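Long-range contacts in thermosome subunit (Methanococcoides burtonii, PDB 3AQ1), which probably binds and hydrolyses ATP to drive the folding of unfolded proteins, as a group II chaperonin whose structure is of an open-state monomer: residues Asn150-Arg156 and Ala322-His328; Val242-Ile248 and Ile261-Val267. All blocks are in the same frame, centred on the assembly; numbering follows the deposited sequence.

Contact 1 (Asn150-Arg156 and Ala322-His328)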
ATOM      1  N   ASN A 150      -8.173   2.553   5.823  1.00 53.21           N
ATOM      2  CA  ASN A 150      -9.478   2.444   5.196  1.00 46.83           C
ATOM      3  C   ASN A 150      -9.878   1.043   4.731  1.00 59.32           C
ATOM      4  O   ASN A 150     -11.024   0.825   4.358  1.00 64.18           O
ATOM      5  CB  ASN A 150      -9.579   3.432   4.038  1.00 52.86           C
ATOM      6  CG  ASN A 150      -9.855   4.847   4.510  1.00 55.62           C
ATOM      7  OD1 ASN A 150     -10.459   5.048   5.562  1.00 46.35           O
ATOM      8  ND2 ASN A 150      -9.421   5.831   3.732  1.00 59.30           N
ATOM      9  N   ILE A 151      -8.950   0.089   4.736  1.00 56.38           N
ATOM     10  CA  ILE A 151      -9.339  -1.287   4.456  1.00 43.51           C
ATOM     11  C   ILE A 151      -8.922  -2.264   5.546  1.00 44.82           C
ATOM     12  O   ILE A 151      -7.773  -2.328   5.933  1.00 60.83           O
ATOM     13  CB  ILE A 151      -8.869  -1.750   3.076  1.00 41.83           C
ATOM     14  CG1 ILE A 151      -9.539  -0.888   2.005  1.00 43.11           C
ATOM     15  CG2 ILE A 151      -9.197  -3.222   2.865  1.00 26.53           C
ATOM     16  CD1 ILE A 151      -9.223  -1.280   0.596  1.00 43.27           C
ATOM     17  N   LYS A 152      -9.889  -3.005   6.059  1.00 40.16           N
ATOM     18  CA  LYS A 152      -9.601  -4.081   6.985  1.00 46.44           C
ATOM     19  C   LYS A 152      -9.972  -5.408   6.328  1.00 48.43           C
ATOM     20  O   LYS A 152     -11.047  -5.547   5.749  1.00 49.07           O
ATOM     21  CB  LYS A 152     -10.379  -3.916   8.292  1.00 45.75           C
ATOM     22  CG  LYS A 152     -10.335  -5.178   9.136  1.00 49.47           C
ATOM     23  CD  LYS A 152     -11.210  -5.116  10.365  1.00 54.65           C
ATOM     24  CE  LYS A 152     -11.281  -6.490  10.997  1.00 40.90           C
ATOM     25  NZ  LYS A 152     -11.589  -6.417  12.443  1.00 47.40           N
ATOM     26  N   ILE A 153      -9.077  -6.382   6.406  1.00 36.99           N
ATOM     27  CA  ILE A 153      -9.392  -7.697   5.886  1.00 35.95           C
ATOM     28  C   ILE A 153      -9.699  -8.613   7.043  1.00 40.32           C
ATOM     29  O   ILE A 153      -8.930  -8.719   7.983  1.00 61.40           O
ATOM     30  CB  ILE A 153      -8.254  -8.283   5.036  1.00 37.94           C
ATOM     31  CG1 ILE A 153      -7.803  -7.262   3.988  1.00 38.11           C
ATOM     32  CG2 ILE A 153      -8.735  -9.512   4.349  1.00 31.95           C
ATOM     33  CD1 ILE A 153      -6.901  -7.827   2.899  1.00 30.68           C
ATOM     34  N   GLU A 154     -10.862  -9.237   6.986  1.00 46.22           N
ATOM     35  CA  GLU A 154     -11.302 -10.171   8.012  1.00 46.55           C
ATOM     36  C   GLU A 154     -11.560 -11.472   7.270  1.00 55.79           C
ATOM     37  O   GLU A 154     -12.436 -11.543   6.399  1.00 55.32           O
ATOM     38  CB  GLU A 154     -12.582  -9.674   8.697  1.00 38.27           C
ATOM     39  CG  GLU A 154     -13.141 -10.622   9.741  1.00 57.66           C
ATOM     40  CD  GLU A 154     -12.328 -10.588  11.016  1.00 58.47           C
ATOM     41  OE1 GLU A 154     -11.701  -9.535  11.262  1.00 52.08           O
ATOM     42  OE2 GLU A 154     -12.304 -11.605  11.755  1.00 56.76           O
ATOM     43  N   LYS A 155     -10.774 -12.495   7.572  1.00 58.36           N
ATOM     44  CA  LYS A 155     -10.862 -13.707   6.773  1.00 60.95           C
ATOM     45  C   LYS A 155     -11.895 -14.689   7.309  1.00 62.11           C
ATOM     46  O   LYS A 155     -11.858 -15.092   8.470  1.00 71.11           O
ATOM     47  CB  LYS A 155      -9.480 -14.351   6.554  1.00 59.10           C
ATOM     48  CG  LYS A 155      -8.688 -14.617   7.802  1.00 62.77           C
ATOM     49  CD  LYS A 155      -7.190 -14.482   7.562  1.00 59.77           C
ATOM     50  CE  LYS A 155      -6.440 -14.773   8.859  1.00 72.81           C
ATOM     51  NZ  LYS A 155      -5.001 -14.425   8.769  1.00 83.30           N
ATOM     52  N   ARG A 156     -12.840 -15.031   6.446  1.00 52.91           N
ATOM     53  CA  ARG A 156     -13.869 -15.999   6.768  1.00 61.57           C
ATOM     54  C   ARG A 156     -13.630 -17.336   6.023  1.00 68.32           C
ATOM     55  O   ARG A 156     -13.894 -17.455   4.820  1.00 61.48           O
ATOM     56  CB  ARG A 156     -15.234 -15.422   6.403  1.00 58.68           C
ATOM     57  CG  ARG A 156     -15.500 -14.037   6.962  1.00 63.54           C
ATOM     58  CD  ARG A 156     -16.875 -13.970   7.629  1.00 81.02           C
ATOM     59  NE  ARG A 156     -16.945 -14.811   8.824  1.00 92.30           N
ATOM     60  CZ  ARG A 156     -16.063 -14.768   9.823  1.00 98.95           C
ATOM     61  NH1 ARG A 156     -15.033 -13.928   9.780  1.00100.09           N
ATOM     62  NH2 ARG A 156     -16.210 -15.567  10.868  1.00100.12           N
ATOM     63  N   ALA A 322     -13.710   4.102   4.859  1.00 56.80           N
ATOM     64  CA  ALA A 322     -13.388   2.751   5.306  1.00 46.13           C
ATOM     65  C   ALA A 322     -14.359   1.629   4.929  1.00 42.51           C
ATOM     66  O   ALA A 322     -15.574   1.805   4.879  1.00 67.69           O
ATOM     67  CB  ALA A 322     -13.158   2.758   6.811  1.00 45.85           C
ATOM     68  N   VAL A 323     -13.789   0.462   4.681  1.00 40.50           N
ATOM     69  CA  VAL A 323     -14.529  -0.737   4.314  1.00 49.47           C
ATOM     70  C   VAL A 323     -13.832  -1.960   4.891  1.00 43.94           C
ATOM     71  O   VAL A 323     -12.640  -1.956   5.149  1.00 51.45           O
ATOM     72  CB  VAL A 323     -14.587  -0.947   2.784  1.00 44.53           C
ATOM     73  CG1 VAL A 323     -14.823   0.350   2.069  1.00 47.13           C
ATOM     74  CG2 VAL A 323     -13.311  -1.557   2.300  1.00 42.67           C
ATOM     75  N   THR A 324     -14.589  -3.016   5.090  1.00 43.97           N
ATOM     76  CA  THR A 324     -14.012  -4.266   5.521  1.00 41.58           C
ATOM     77  C   THR A 324     -14.332  -5.261   4.445  1.00 45.21           C
ATOM     78  O   THR A 324     -15.472  -5.348   4.006  1.00 57.41           O
ATOM     79  CB  THR A 324     -14.647  -4.741   6.834  1.00 42.90           C
ATOM     80  OG1 THR A 324     -14.379  -3.777   7.854  1.00 55.56           O
ATOM     81  CG2 THR A 324     -14.083  -6.083   7.256  1.00 42.82           C
ATOM     82  N   VAL A 325     -13.315  -5.981   3.996  1.00 45.33           N
ATOM     83  CA  VAL A 325     -13.501  -7.111   3.106  1.00 42.28           C
ATOM     84  C   VAL A 325     -13.666  -8.348   3.970  1.00 47.30           C
ATOM     85  O   VAL A 325     -12.727  -8.742   4.660  1.00 46.86           O
ATOM     86  CB  VAL A 325     -12.259  -7.359   2.224  1.00 38.62           C
ATOM     87  CG1 VAL A 325     -12.503  -8.546   1.331  1.00 41.69           C
ATOM     88  CG2 VAL A 325     -11.891  -6.132   1.398  1.00 31.17           C
ATOM     89  N   LEU A 326     -14.851  -8.950   3.960  1.00 38.16           N
ATOM     90  CA  LEU A 326     -14.973 -10.299   4.485  1.00 41.60           C
ATOM     91  C   LEU A 326     -14.503 -11.247   3.387  1.00 56.35           C
ATOM     92  O   LEU A 326     -15.238 -11.527   2.439  1.00 62.26           O
ATOM     93  CB  LEU A 326     -16.412 -10.609   4.881  1.00 39.46           C
ATOM     94  CG  LEU A 326     -16.993  -9.690   5.944  1.00 42.60           C
ATOM     95  CD1 LEU A 326     -18.404 -10.106   6.275  1.00 47.02           C
ATOM     96  CD2 LEU A 326     -16.114  -9.730   7.177  1.00 42.24           C
ATOM     97  N   LEU A 327     -13.265 -11.717   3.510  1.00 58.83           N
ATOM     98  CA  LEU A 327     -12.642 -12.572   2.498  1.00 52.06           C
ATOM     99  C   LEU A 327     -12.969 -14.049   2.705  1.00 52.00           C
ATOM    100  O   LEU A 327     -12.684 -14.604   3.770  1.00 49.46           O
ATOM    101  CB  LEU A 327     -11.126 -12.382   2.527  1.00 47.04           C
ATOM    102  CG  LEU A 327     -10.282 -13.118   1.488  1.00 41.45           C
ATOM    103  CD1 LEU A 327     -10.733 -12.736   0.093  1.00 39.92           C
ATOM    104  CD2 LEU A 327      -8.813 -12.777   1.695  1.00 36.36           C
ATOM    105  N   HIS A 328     -13.565 -14.676   1.691  1.00 48.17           N
ATOM    106  CA  HIS A 328     -13.859 -16.113   1.733  1.00 52.27           C
ATOM    107  C   HIS A 328     -12.937 -16.962   0.839  1.00 62.08           C
ATOM    108  O   HIS A 328     -12.508 -16.526  -0.230  1.00 60.83           O
ATOM    109  CB  HIS A 328     -15.314 -16.373   1.347  1.00 59.24           C
ATOM    110  CG  HIS A 328     -16.297 -15.974   2.399  1.00 65.04           C
ATOM    111  ND1 HIS A 328     -16.892 -14.732   2.428  1.00 68.15           N
ATOM    112  CD2 HIS A 328     -16.785 -16.649   3.467  1.00 65.54           C
ATOM    113  CE1 HIS A 328     -17.703 -14.659   3.472  1.00 70.99           C
ATOM    114  NE2 HIS A 328     -17.652 -15.808   4.119  1.00 57.32           N
TER
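The ammonium NZ of K152, whose CB faces OG1 of T324 across the two strands, is gripped by three groups: a salt bridge to OE1 of E154 at 3.3 Å, a second to D271 of helix 269-279, and a hydrogen bond to the carbonyl of V171. The lysine chain runs out extended, while E154 bends at its second torsion (chi2 75°), which turns its carboxylate back toward NZ. OG1 of T324 takes the neighbouring backbone N of V171, so both side chains of this pair tie the strands to strand 169-172. Further along the same face, CD2 of L326 rests against CB of E154 at 3.8 Å. R156 then lays its CB over one face of the H328 ring, 3.7 Å from the centroid, a CH-pi contact. Its guanidinium stands almost upright to that ring, the planes 85° apart.

The opposite face is largely aliphatic, K155 apart. CG1 of I151 lies alongside CG2 of V323 at 3.8 Å, CG2 of I151 also reaches CG2 of V325, and CG2 of I153 touches CB of L327 at 4.2 Å. Helix 332-355 covers this side, with L346 against I151 and L342 against I153. Between the two faces six backbone hydrogen bonds join the parallel strands, alternating in direction from V323 N with N150 O, at 2.8 Å, to R156 N with L327 O. The bond from E154 N to V325 O is nearly straight, 178° at the hydrogen.

Strand 323-329 is the middle one of a small three-stranded sheet, consistent with the intermediate domain of group II chaperonins. Two carboxylates around one ammonium should keep K152 charged, whereas the guanidinium of R156 close to the imidazole would tend to disfavour protonation of H328.

Contact 2 (Val242-Ile248 and Ile261-Val267)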
ATOM      1  N   VAL A 242     -20.481   0.288  23.900  1.00 35.18           N
ATOM      2  CA  VAL A 242     -19.178   0.344  24.537  1.00 37.36           C
ATOM      3  C   VAL A 242     -18.303  -0.783  24.010  1.00 39.51           C
ATOM      4  O   VAL A 242     -18.685  -1.947  24.075  1.00 41.51           O
ATOM      5  CB  VAL A 242     -19.300   0.200  26.053  1.00 37.41           C
ATOM      6  CG1 VAL A 242     -17.946   0.275  26.689  1.00 34.98           C
ATOM      7  CG2 VAL A 242     -20.192   1.273  26.609  1.00 35.65           C
ATOM      8  N   PHE A 243     -17.143  -0.428  23.472  1.00 40.07           N
ATOM      9  CA  PHE A 243     -16.106  -1.406  23.153  1.00 36.19           C
ATOM     10  C   PHE A 243     -14.995  -1.298  24.182  1.00 37.86           C
ATOM     11  O   PHE A 243     -14.393  -0.243  24.352  1.00 44.05           O
ATOM     12  CB  PHE A 243     -15.536  -1.167  21.755  1.00 29.23           C
ATOM     13  CG  PHE A 243     -16.495  -1.479  20.650  1.00 32.55           C
ATOM     14  CD1 PHE A 243     -16.661  -2.783  20.212  1.00 36.11           C
ATOM     15  CD2 PHE A 243     -17.224  -0.470  20.040  1.00 35.70           C
ATOM     16  CE1 PHE A 243     -17.554  -3.082  19.189  1.00 39.61           C
ATOM     17  CE2 PHE A 243     -18.105  -0.753  19.013  1.00 39.57           C
ATOM     18  CZ  PHE A 243     -18.273  -2.063  18.580  1.00 34.69           C
ATOM     19  N   CYS A 244     -14.725  -2.382  24.887  1.00 32.80           N
ATOM     20  CA  CYS A 244     -13.679  -2.357  25.896  1.00 33.81           C
ATOM     21  C   CYS A 244     -12.521  -3.254  25.476  1.00 46.93           C
ATOM     22  O   CYS A 244     -12.716  -4.380  25.042  1.00 54.53           O
ATOM     23  CB  CYS A 244     -14.223  -2.782  27.256  1.00 31.86           C
ATOM     24  SG  CYS A 244     -13.015  -2.739  28.571  1.00 48.02           S
ATOM     25  N   GLN A 245     -11.307  -2.744  25.595  1.00 52.52           N
ATOM     26  CA  GLN A 245     -10.163  -3.512  25.176  1.00 57.23           C
ATOM     27  C   GLN A 245      -9.927  -4.648  26.166  1.00 60.55           C
ATOM     28  O   GLN A 245      -9.352  -5.669  25.816  1.00 48.82           O
ATOM     29  CB  GLN A 245      -8.932  -2.616  25.061  1.00 61.95           C
ATOM     30  CG  GLN A 245      -7.677  -3.351  24.635  1.00 64.66           C
ATOM     31  CD  GLN A 245      -6.448  -2.475  24.682  1.00 74.23           C
ATOM     32  OE1 GLN A 245      -6.487  -1.303  24.301  1.00 84.83           O
ATOM     33  NE2 GLN A 245      -5.345  -3.038  25.151  1.00 76.34           N
ATOM     34  N   LYS A 246     -10.377  -4.475  27.402  1.00 64.32           N
ATOM     35  CA  LYS A 246     -10.112  -5.474  28.428  1.00 56.49           C
ATOM     36  C   LYS A 246     -11.397  -6.041  28.996  1.00 56.01           C
ATOM     37  O   LYS A 246     -12.423  -6.036  28.327  1.00 58.01           O
ATOM     38  CB  LYS A 246      -9.210  -4.909  29.530  1.00 61.05           C
ATOM     39  CG  LYS A 246      -7.727  -4.916  29.153  1.00 78.97           C
ATOM     40  CD  LYS A 246      -6.993  -3.682  29.663  1.00 96.92           C
ATOM     41  CE  LYS A 246      -5.604  -3.559  29.029  1.00108.46           C
ATOM     42  NZ  LYS A 246      -4.979  -2.219  29.280  1.00110.01           N
ATOM     43  N   GLY A 247     -11.331  -6.551  30.220  1.00 55.17           N
ATOM     44  CA  GLY A 247     -12.487  -7.151  30.855  1.00 57.16           C
ATOM     45  C   GLY A 247     -13.585  -6.180  31.281  1.00 62.80           C
ATOM     46  O   GLY A 247     -13.345  -4.998  31.564  1.00 64.92           O
ATOM     47  N   ILE A 248     -14.810  -6.688  31.302  1.00 58.10           N
ATOM     48  CA  ILE A 248     -15.915  -5.998  31.935  1.00 50.74           C
ATOM     49  C   ILE A 248     -16.514  -6.941  32.972  1.00 52.64           C
ATOM     50  O   ILE A 248     -17.163  -7.933  32.623  1.00 50.30           O
ATOM     51  CB  ILE A 248     -17.002  -5.606  30.932  1.00 48.92           C
ATOM     52  CG1 ILE A 248     -16.401  -4.861  29.730  1.00 49.83           C
ATOM     53  CG2 ILE A 248     -18.047  -4.775  31.634  1.00 45.96           C
ATOM     54  CD1 ILE A 248     -17.413  -4.510  28.632  1.00 28.08           C
ATOM     55  N   ILE A 261     -27.426  -0.973  26.987  1.00 47.82           N
ATOM     56  CA  ILE A 261     -26.141  -0.761  26.323  1.00 49.42           C
ATOM     57  C   ILE A 261     -25.487  -2.002  25.679  1.00 44.22           C
ATOM     58  O   ILE A 261     -25.277  -3.035  26.314  1.00 49.73           O
ATOM     59  CB  ILE A 261     -25.149  -0.029  27.259  1.00 47.23           C
ATOM     60  CG1 ILE A 261     -25.737   1.318  27.683  1.00 38.45           C
ATOM     61  CG2 ILE A 261     -23.838   0.204  26.558  1.00 39.29           C
ATOM     62  CD1 ILE A 261     -24.792   2.151  28.516  1.00 38.58           C
ATOM     63  N   TYR A 262     -25.182  -1.870  24.393  1.00 41.63           N
ATOM     64  CA  TYR A 262     -24.462  -2.882  23.632  1.00 41.64           C
ATOM     65  C   TYR A 262     -22.968  -2.800  23.985  1.00 46.95           C
ATOM     66  O   TYR A 262     -22.279  -1.844  23.583  1.00 41.25           O
ATOM     67  CB  TYR A 262     -24.657  -2.611  22.135  1.00 31.30           C
ATOM     68  CG  TYR A 262     -24.152  -3.689  21.190  1.00 45.51           C
ATOM     69  CD1 TYR A 262     -22.791  -4.000  21.093  1.00 45.27           C
ATOM     70  CD2 TYR A 262     -25.035  -4.368  20.360  1.00 43.87           C
ATOM     71  CE1 TYR A 262     -22.341  -4.971  20.209  1.00 38.34           C
ATOM     72  CE2 TYR A 262     -24.594  -5.334  19.483  1.00 45.38           C
ATOM     73  CZ  TYR A 262     -23.254  -5.636  19.415  1.00 43.27           C
ATOM     74  OH  TYR A 262     -22.852  -6.603  18.532  1.00 40.11           O
ATOM     75  N   ALA A 263     -22.471  -3.776  24.748  1.00 35.00           N
ATOM     76  CA  ALA A 263     -21.057  -3.772  25.123  1.00 39.70           C
ATOM     77  C   ALA A 263     -20.320  -5.023  24.667  1.00 39.08           C
ATOM     78  O   ALA A 263     -20.859  -6.120  24.695  1.00 46.85           O
ATOM     79  CB  ALA A 263     -20.877  -3.555  26.627  1.00 36.57           C
ATOM     80  N   VAL A 264     -19.082  -4.853  24.231  1.00 31.43           N
ATOM     81  CA  VAL A 264     -18.247  -6.005  23.942  1.00 37.85           C
ATOM     82  C   VAL A 264     -16.981  -5.914  24.778  1.00 34.95           C
ATOM     83  O   VAL A 264     -16.449  -4.838  24.968  1.00 35.11           O
ATOM     84  CB  VAL A 264     -17.925  -6.149  22.429  1.00 40.13           C
ATOM     85  CG1 VAL A 264     -19.088  -5.653  21.570  1.00 32.21           C
ATOM     86  CG2 VAL A 264     -16.731  -5.368  22.093  1.00 48.36           C
ATOM     87  N   ARG A 265     -16.515  -7.048  25.289  1.00 39.72           N
ATOM     88  CA  ARG A 265     -15.299  -7.091  26.089  1.00 44.20           C
ATOM     89  C   ARG A 265     -14.135  -7.637  25.267  1.00 48.76           C
ATOM     90  O   ARG A 265     -14.341  -8.191  24.194  1.00 49.91           O
ATOM     91  CB  ARG A 265     -15.507  -7.969  27.318  1.00 46.89           C
ATOM     92  CG  ARG A 265     -15.522  -9.448  27.012  1.00 46.44           C
ATOM     93  CD  ARG A 265     -16.166 -10.281  28.129  1.00 62.24           C
ATOM     94  NE  ARG A 265     -16.124 -11.699  27.799  1.00 72.84           N
ATOM     95  CZ  ARG A 265     -15.189 -12.532  28.241  1.00 87.09           C
ATOM     96  NH1 ARG A 265     -14.237 -12.099  29.057  1.00 79.65           N
ATOM     97  NH2 ARG A 265     -15.210 -13.804  27.874  1.00105.24           N
ATOM     98  N   ARG A 266     -12.920  -7.467  25.787  1.00 46.30           N
ATOM     99  CA  ARG A 266     -11.682  -7.989  25.190  1.00 44.93           C
ATOM    100  C   ARG A 266     -11.556  -7.770  23.670  1.00 53.87           C
ATOM    101  O   ARG A 266     -11.513  -8.719  22.876  1.00 52.64           O
ATOM    102  CB  ARG A 266     -11.471  -9.462  25.578  1.00 46.25           C
ATOM    103  CG  ARG A 266     -11.523  -9.686  27.082  1.00 60.19           C
ATOM    104  CD  ARG A 266     -10.790 -10.938  27.557  1.00 75.74           C
ATOM    105  NE  ARG A 266     -10.886 -11.070  29.012  1.00 89.08           N
ATOM    106  CZ  ARG A 266     -10.187 -10.341  29.883  1.00 90.61           C
ATOM    107  NH1 ARG A 266      -9.320  -9.426  29.446  1.00 76.07           N
ATOM    108  NH2 ARG A 266     -10.359 -10.521  31.192  1.00 91.75           N
ATOM    109  N   VAL A 267     -11.491  -6.500  23.281  1.00 48.18           N
ATOM    110  CA  VAL A 267     -11.453  -6.121  21.884  1.00 37.91           C
ATOM    111  C   VAL A 267     -10.025  -5.860  21.525  1.00 50.27           C
ATOM    112  O   VAL A 267      -9.310  -5.193  22.285  1.00 47.25           O
ATOM    113  CB  VAL A 267     -12.302  -4.852  21.624  1.00 35.34           C
ATOM    114  CG1 VAL A 267     -12.047  -4.280  20.228  1.00 34.19           C
ATOM    115  CG2 VAL A 267     -13.729  -5.182  21.766  1.00 27.09           C
TER
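The carbonyl oxygen of C244 bypasses the backbone N of R266 and accepts the N-H of V267 instead, at 3.0 Å, just where the regular parallel pairing ends. R266 adopts a left-handed backbone conformation (phi 45°, psi 64°), and its own N-H goes to O of K246, also at 3.0 Å, approaching from 45° out of the carbonyl plane. Its side chain runs out extended from CG to NE, and the guanidinium lays one face over the backbone of G247, NH1 of R266 3.6 Å from G247 N.

Before this break in register the pairing is ordinary: V242 N bonds to Y262 O, V264 N to V242 O, and C244 N to V264 O. On one face of the sheet the F243 ring leans on the V264 methyls, CE1 lying 3.8 Å from V264 CG1, while CG2 of V267 meets the ring at its edge. L272 and L275 of helix 269-279 also pack on F243. Replacing F243 with an alanine would probably open a gap between V264, V267 and that helix, leaving their aliphatic groups without their common partner.

The face bearing V242 and A263 is aliphatic. CB of V242 lies 4.1 Å from CB of A263, CG2 of V242 meets CG2 of I261 at 3.8 Å, and CD1 of I248 reaches CB of A263. I256 of helix 250-258 touches both I248 and I261, closing this side as part of the connecting helix of a beta-alpha-beta unit, strand 241-244, helix 250-258 and strand 262-264, within what is probably the apical domain of the chaperonin.

Along the chain the order is 150-156, 242-248, 261-267, 322-328, so contact 2 is nested within the long loop that contact 1 closes. Their centres are 21 Å apart and their nearest atoms about 8 Å, without touching. They belong to separate sheets: contact 1 to a three-stranded one, contact 2 to a larger mixed one. Helix 269-279 lies against both, through R274 and V278 on contact 1 and L272 and L275 on contact 2. In this family such an insertion corresponds to an apical domain carried on the intermediate domain; strands 151-157 and 323-329 flank it, one before and one after, so their pairing brings its two ends together.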